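Local coordinates for dicer Related Helicase (Caenorhabditis elegans, PDB 6M6Q), which probably hydrolyses ATP as an RNA helicase of the RIG-I-like receptor subfamily, of which this chain is the N-terminal domain, at residues 15-29 and 148-160. Numbering follows the deposited sequence.
Sequences KLRLPFESPYFPAYF and LYGYSHWEDLPDG
A Schellman motif closes helix 146-152 at Trp154, and Leu16, Arg17 and Leu18 run beside the chain that leaves it, Leu16 forming a single beta bridge with Glu155. Asp156 N donates to Lys15 O (3.0 Å), Arg17 N to Trp154 O and Leu18 N to His153 O. His153 returns a bond through its side chain: ND1 lies 2.8 Å from Leu18 O, which it meets on a lone pair and in the carbonyl plane. Leu16 CD1 covers one face of this imidazole and Phe25 CE1 the other, the Phe25 ring slid aside but nearly parallel (5°), while NE2 is bonded to Asp138; both ring nitrogens thus hold its rotation. With CG anti to its carbonyl carbon (chi1 -57°), Trp154 offers its six-membered ring to Leu18 CD1, 3.8 Å from the centroid, and points its NE1 edge at the Tyr28 face. Farther out, Arg17 bends over Leu157, and its NH2 meets Asp159 OD2 at 2.8 Å in a salt bridge. A methionine at Arg17 would probably leave the Asp159 carboxylate without this partner. Beyond the pair, helix 131-144 backs Phe20, Phe29 and Tyr149, whereas Trp154 rests on helix 162-171.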
loop_
_atom_site.group_PDB
_atom_site.type_symbol
_atom_site.label_atom_id
_atom_site.label_comp_id
_atom_site.label_asym_id
_atom_site.label_seq_id
_atom_site.Cartn_x
_atom_site.Cartn_y
_atom_site.Cartn_z
ATOM N N LYS B 15 -24.676 -22.525 3.151
ATOM C CA LYS B 15 -25.364 -21.492 2.341
ATOM C C LYS B 15 -24.354 -20.434 1.845
ATOM O O LYS B 15 -24.750 -19.617 0.983
ATOM C CB LYS B 15 -26.491 -20.862 3.166
ATOM C CG LYS B 15 -27.531 -21.835 3.698
ATOM C CD LYS B 15 -28.444 -22.378 2.631
ATOM C CE LYS B 15 -29.052 -23.716 2.994
ATOM N NZ LYS B 15 -28.068 -24.821 2.871
ATOM N N LEU B 16 -23.111 -20.429 2.361
ATOM C CA LEU B 16 -22.087 -19.388 2.025
ATOM C C LEU B 16 -21.470 -19.719 0.658
ATOM O O LEU B 16 -20.866 -20.793 0.547
ATOM C CB LEU B 16 -20.982 -19.335 3.093
ATOM C CG LEU B 16 -21.417 -19.372 4.559
ATOM C CD1 LEU B 16 -20.196 -19.335 5.474
ATOM C CD2 LEU B 16 -22.356 -18.227 4.892
ATOM N N ARG B 17 -21.532 -18.795 -0.303
ATOM C CA ARG B 17 -20.874 -18.931 -1.630
ATOM C C ARG B 17 -19.420 -18.435 -1.551
ATOM O O ARG B 17 -18.663 -18.687 -2.520
ATOM C CB ARG B 17 -21.660 -18.165 -2.694
ATOM C CG ARG B 17 -22.979 -18.819 -3.069
ATOM C CD ARG B 17 -22.792 -19.938 -4.088
ATOM N NE ARG B 17 -23.910 -20.887 -4.107
ATOM C CZ ARG B 17 -24.087 -21.897 -3.237
ATOM N NH1 ARG B 17 -23.222 -22.101 -2.257
ATOM N NH2 ARG B 17 -25.141 -22.692 -3.349
ATOM N N LEU B 18 -19.061 -17.733 -0.464
ATOM C CA LEU B 18 -17.692 -17.209 -0.204
ATOM C C LEU B 18 -17.286 -17.558 1.226
ATOM O O LEU B 18 -17.284 -16.704 2.106
ATOM C CB LEU B 18 -17.663 -15.692 -0.439
ATOM C CG LEU B 18 -16.267 -15.069 -0.528
ATOM C CD1 LEU B 18 -15.754 -15.060 -1.964
ATOM C CD2 LEU B 18 -16.278 -13.656 0.036
ATOM N N PRO B 19 -16.864 -18.810 1.480
ATOM C CA PRO B 19 -16.339 -19.184 2.788
ATOM C C PRO B 19 -14.951 -18.567 3.048
ATOM O O PRO B 19 -14.347 -18.030 2.109
ATOM C CB PRO B 19 -16.261 -20.720 2.710
ATOM C CG PRO B 19 -16.038 -21.010 1.222
ATOM C CD PRO B 19 -16.763 -19.896 0.488
ATOM N N PHE B 20 -14.477 -18.668 4.295
ATOM C CA PHE B 20 -13.162 -18.160 4.752
ATOM C C PHE B 20 -12.064 -18.622 3.782
ATOM O O PHE B 20 -11.158 -17.813 3.450
ATOM C CB PHE B 20 -12.877 -18.620 6.181
ATOM C CG PHE B 20 -11.649 -17.994 6.797
ATOM C CD1 PHE B 20 -10.380 -18.477 6.506
ATOM C CD2 PHE B 20 -11.762 -16.922 7.669
ATOM C CE1 PHE B 20 -9.255 -17.901 7.072
ATOM C CE2 PHE B 20 -10.634 -16.346 8.229
ATOM C CZ PHE B 20 -9.384 -16.833 7.928
ATOM N N GLU B 21 -12.141 -19.885 3.340
ATOM C CA GLU B 21 -11.055 -20.595 2.603
ATOM C C GLU B 21 -11.035 -20.147 1.133
ATOM O O GLU B 21 -10.079 -20.518 0.429
ATOM C CB GLU B 21 -11.237 -22.111 2.718
ATOM C CG GLU B 21 -11.208 -22.637 4.158
ATOM C CD GLU B 21 -12.529 -22.570 4.911
ATOM O OE1 GLU B 21 -12.520 -22.797 6.132
ATOM O OE2 GLU B 21 -13.563 -22.283 4.280
ATOM N N SER B 22 -12.007 -19.336 0.695
ATOM C CA SER B 22 -12.049 -18.788 -0.686
ATOM C C SER B 22 -10.908 -17.786 -0.872
ATOM O O SER B 22 -10.700 -16.922 -0.029
ATOM C CB SER B 22 -13.385 -18.169 -1.007
ATOM O OG SER B 22 -13.329 -17.508 -2.275
ATOM N N PRO B 23 -10.142 -17.862 -1.982
ATOM C CA PRO B 23 -9.070 -16.908 -2.237
ATOM C C PRO B 23 -9.539 -15.444 -2.167
ATOM O O PRO B 23 -8.734 -14.591 -1.826
ATOM C CB PRO B 23 -8.603 -17.207 -3.677
ATOM C CG PRO B 23 -9.121 -18.605 -3.975
ATOM C CD PRO B 23 -10.314 -18.822 -3.070
ATOM N N TYR B 24 -10.803 -15.191 -2.538
ATOM C CA TYR B 24 -11.378 -13.845 -2.758
ATOM C C TYR B 24 -12.013 -13.310 -1.454
ATOM O O TYR B 24 -12.455 -12.141 -1.452
ATOM C CB TYR B 24 -12.383 -13.906 -3.907
ATOM C CG TYR B 24 -11.829 -14.461 -5.197
ATOM C CD1 TYR B 24 -11.159 -13.645 -6.091
ATOM C CD2 TYR B 24 -12.002 -15.796 -5.550
ATOM C CE1 TYR B 24 -10.682 -14.126 -7.300
ATOM C CE2 TYR B 24 -11.527 -16.295 -6.755
ATOM C CZ TYR B 24 -10.848 -15.461 -7.624
ATOM O OH TYR B 24 -10.364 -15.925 -8.808
ATOM N N PHE B 25 -12.012 -14.096 -0.363
ATOM C CA PHE B 25 -12.650 -13.701 0.924
ATOM C C PHE B 25 -11.841 -12.633 1.676
ATOM O O PHE B 25 -12.429 -11.651 2.085
ATOM C CB PHE B 25 -12.939 -14.886 1.843
ATOM C CG PHE B 25 -13.376 -14.474 3.232
ATOM C CD1 PHE B 25 -14.631 -13.927 3.462
ATOM C CD2 PHE B 25 -12.516 -14.591 4.308
ATOM C CE1 PHE B 25 -15.019 -13.537 4.739
ATOM C CE2 PHE B 25 -12.913 -14.223 5.587
ATOM C CZ PHE B 25 -14.160 -13.688 5.796
ATOM N N PRO B 26 -10.527 -12.797 2.004
ATOM C CA PRO B 26 -9.833 -11.819 2.852
ATOM C C PRO B 26 -10.084 -10.353 2.449
ATOM O O PRO B 26 -10.413 -9.578 3.304
ATOM C CB PRO B 26 -8.351 -12.183 2.656
ATOM C CG PRO B 26 -8.386 -13.670 2.432
ATOM C CD PRO B 26 -9.638 -13.894 1.600
ATOM N N ALA B 27 -9.956 -10.040 1.158
ATOM C CA ALA B 27 -10.088 -8.678 0.583
ATOM C C ALA B 27 -11.532 -8.202 0.706
ATOM O O ALA B 27 -11.748 -7.009 0.980
ATOM C CB ALA B 27 -9.645 -8.665 -0.860
ATOM N N TYR B 28 -12.484 -9.079 0.442
ATOM C CA TYR B 28 -13.913 -8.753 0.512
ATOM C C TYR B 28 -14.263 -8.431 1.969
ATOM O O TYR B 28 -14.853 -7.365 2.216
ATOM C CB TYR B 28 -14.769 -9.864 -0.095
ATOM C CG TYR B 28 -16.220 -9.467 -0.219
ATOM C CD1 TYR B 28 -17.158 -9.860 0.726
ATOM C CD2 TYR B 28 -16.629 -8.593 -1.210
ATOM C CE1 TYR B 28 -18.466 -9.424 0.664
ATOM C CE2 TYR B 28 -17.942 -8.165 -1.295
ATOM C CZ TYR B 28 -18.861 -8.578 -0.351
ATOM O OH TYR B 28 -20.162 -8.172 -0.452
ATOM N N PHE B 29 -13.820 -9.260 2.911
ATOM C CA PHE B 29 -14.049 -9.054 4.367
ATOM C C PHE B 29 -13.485 -7.689 4.796
ATOM O O PHE B 29 -14.113 -7.038 5.634
ATOM C CB PHE B 29 -13.426 -10.175 5.192
ATOM C CG PHE B 29 -13.633 -10.026 6.677
ATOM C CD1 PHE B 29 -14.787 -10.483 7.282
ATOM C CD2 PHE B 29 -12.684 -9.390 7.466
ATOM C CE1 PHE B 29 -14.986 -10.323 8.646
ATOM C CE2 PHE B 29 -12.886 -9.234 8.830
ATOM C CZ PHE B 29 -14.030 -9.715 9.420
ATOM N N LEU B 148 -24.552 -9.996 9.252
ATOM C CA LEU B 148 -23.354 -9.298 8.737
ATOM C C LEU B 148 -22.271 -10.339 8.444
ATOM O O LEU B 148 -21.703 -10.285 7.336
ATOM C CB LEU B 148 -22.904 -8.246 9.760
ATOM C CG LEU B 148 -21.836 -7.242 9.305
ATOM C CD1 LEU B 148 -22.225 -6.529 8.011
ATOM C CD2 LEU B 148 -21.574 -6.225 10.406
ATOM N N TYR B 149 -22.086 -11.321 9.337
ATOM C CA TYR B 149 -21.194 -12.495 9.105
ATOM C C TYR B 149 -21.563 -13.119 7.771
ATOM O O TYR B 149 -20.698 -13.203 6.897
ATOM C CB TYR B 149 -21.281 -13.514 10.243
ATOM C CG TYR B 149 -20.639 -14.852 9.964
ATOM C CD1 TYR B 149 -21.413 -15.952 9.616
ATOM C CD2 TYR B 149 -19.273 -15.048 10.109
ATOM C CE1 TYR B 149 -20.849 -17.196 9.375
ATOM C CE2 TYR B 149 -18.691 -16.289 9.875
ATOM C CZ TYR B 149 -19.487 -17.369 9.521
ATOM O OH TYR B 149 -18.936 -18.595 9.303
ATOM N N GLY B 150 -22.846 -13.432 7.596
ATOM C CA GLY B 150 -23.380 -14.037 6.367
ATOM C C GLY B 150 -23.075 -13.195 5.144
ATOM O O GLY B 150 -22.602 -13.756 4.130
ATOM N N TYR B 151 -23.322 -11.894 5.248
ATOM C CA TYR B 151 -23.203 -10.911 4.148
ATOM C C TYR B 151 -21.739 -10.860 3.671
ATOM O O TYR B 151 -21.501 -10.735 2.428
ATOM C CB TYR B 151 -23.735 -9.553 4.614
ATOM C CG TYR B 151 -23.938 -8.551 3.507
ATOM C CD1 TYR B 151 -25.119 -8.500 2.786
ATOM C CD2 TYR B 151 -22.936 -7.655 3.169
ATOM C CE1 TYR B 151 -25.295 -7.597 1.744
ATOM C CE2 TYR B 151 -23.100 -6.737 2.140
ATOM C CZ TYR B 151 -24.287 -6.703 1.427
ATOM O OH TYR B 151 -24.449 -5.819 0.398
ATOM N N SER B 152 -20.796 -11.011 4.612
ATOM C CA SER B 152 -19.329 -10.988 4.362
ATOM C C SER B 152 -18.883 -12.286 3.667
ATOM O O SER B 152 -17.758 -12.300 3.098
ATOM C CB SER B 152 -18.560 -10.746 5.649
ATOM O OG SER B 152 -18.403 -11.944 6.394
ATOM N N HIS B 153 -19.747 -13.314 3.674
ATOM C CA HIS B 153 -19.478 -14.676 3.136
ATOM C C HIS B 153 -20.412 -15.012 1.947
ATOM O O HIS B 153 -20.322 -16.150 1.448
ATOM C CB HIS B 153 -19.642 -15.701 4.257
ATOM C CG HIS B 153 -18.499 -15.762 5.204
ATOM N ND1 HIS B 153 -17.279 -16.284 4.846
ATOM C CD2 HIS B 153 -18.409 -15.452 6.517
ATOM C CE1 HIS B 153 -16.474 -16.254 5.893
ATOM N NE2 HIS B 153 -17.145 -15.764 6.927
ATOM N N TRP B 154 -21.282 -14.082 1.524
ATOM C CA TRP B 154 -22.268 -14.282 0.414
ATOM C C TRP B 154 -23.262 -15.421 0.769
ATOM O O TRP B 154 -23.486 -16.324 -0.093
ATOM C CB TRP B 154 -21.563 -14.590 -0.926
ATOM C CG TRP B 154 -20.572 -13.579 -1.420
ATOM C CD1 TRP B 154 -20.340 -12.320 -0.935
ATOM C CD2 TRP B 154 -19.720 -13.724 -2.578
ATOM N NE1 TRP B 154 -19.383 -11.691 -1.692
ATOM C CE2 TRP B 154 -18.989 -12.527 -2.709
ATOM C CE3 TRP B 154 -19.487 -14.753 -3.494
ATOM C CZ2 TRP B 154 -18.049 -12.336 -3.720
ATOM C CZ3 TRP B 154 -18.560 -14.564 -4.494
ATOM C CH2 TRP B 154 -17.861 -13.366 -4.611
ATOM N N GLU B 155 -23.862 -15.374 1.955
ATOM C CA GLU B 155 -24.894 -16.338 2.411
ATOM C C GLU B 155 -26.146 -16.219 1.525
ATOM O O GLU B 155 -26.584 -15.080 1.263
ATOM C CB GLU B 155 -25.233 -16.068 3.875
ATOM C CG GLU B 155 -26.024 -17.160 4.541
ATOM C CD GLU B 155 -26.262 -16.906 6.013
ATOM O OE1 GLU B 155 -26.766 -15.814 6.340
ATOM O OE2 GLU B 155 -25.919 -17.782 6.827
ATOM N N ASP B 156 -26.693 -17.372 1.112
ATOM C CA ASP B 156 -27.968 -17.537 0.352
ATOM C C ASP B 156 -27.844 -16.863 -1.025
ATOM O O ASP B 156 -28.892 -16.556 -1.619
ATOM C CB ASP B 156 -29.187 -17.004 1.130
ATOM C CG ASP B 156 -29.404 -17.637 2.499
ATOM O OD1 ASP B 156 -28.967 -18.804 2.695
ATOM O OD2 ASP B 156 -30.001 -16.954 3.364
ATOM N N LEU B 157 -26.630 -16.719 -1.552
ATOM C CA LEU B 157 -26.390 -16.146 -2.905
ATOM C C LEU B 157 -26.622 -17.248 -3.940
ATOM O O LEU B 157 -26.198 -18.389 -3.742
ATOM C CB LEU B 157 -24.963 -15.576 -2.974
ATOM C CG LEU B 157 -24.586 -14.864 -4.281
ATOM C CD1 LEU B 157 -24.989 -13.391 -4.255
ATOM C CD2 LEU B 157 -23.098 -14.993 -4.564
ATOM N N PRO B 158 -27.332 -16.962 -5.060
ATOM C CA PRO B 158 -27.545 -17.971 -6.096
ATOM C C PRO B 158 -26.229 -18.515 -6.674
ATOM O O PRO B 158 -25.228 -17.839 -6.599
ATOM C CB PRO B 158 -28.367 -17.226 -7.160
ATOM C CG PRO B 158 -29.051 -16.118 -6.377
ATOM C CD PRO B 158 -28.003 -15.685 -5.373
ATOM N N ASP B 159 -26.300 -19.704 -7.275
ATOM C CA ASP B 159 -25.146 -20.536 -7.708
ATOM C C ASP B 159 -24.478 -19.900 -8.936
ATOM O O ASP B 159 -23.234 -19.935 -9.019
ATOM C CB ASP B 159 -25.602 -21.965 -8.021
ATOM C CG ASP B 159 -26.466 -22.578 -6.927
ATOM O OD1 ASP B 159 -27.717 -22.496 -7.035
ATOM O OD2 ASP B 159 -25.890 -23.102 -5.970
ATOM N N GLY B 160 -25.270 -19.373 -9.868
ATOM C CA GLY B 160 -24.779 -18.926 -11.180
ATOM C C GLY B 160 -24.724 -17.419 -11.274
ATOM O O GLY B 160 -24.884 -16.897 -12.396
#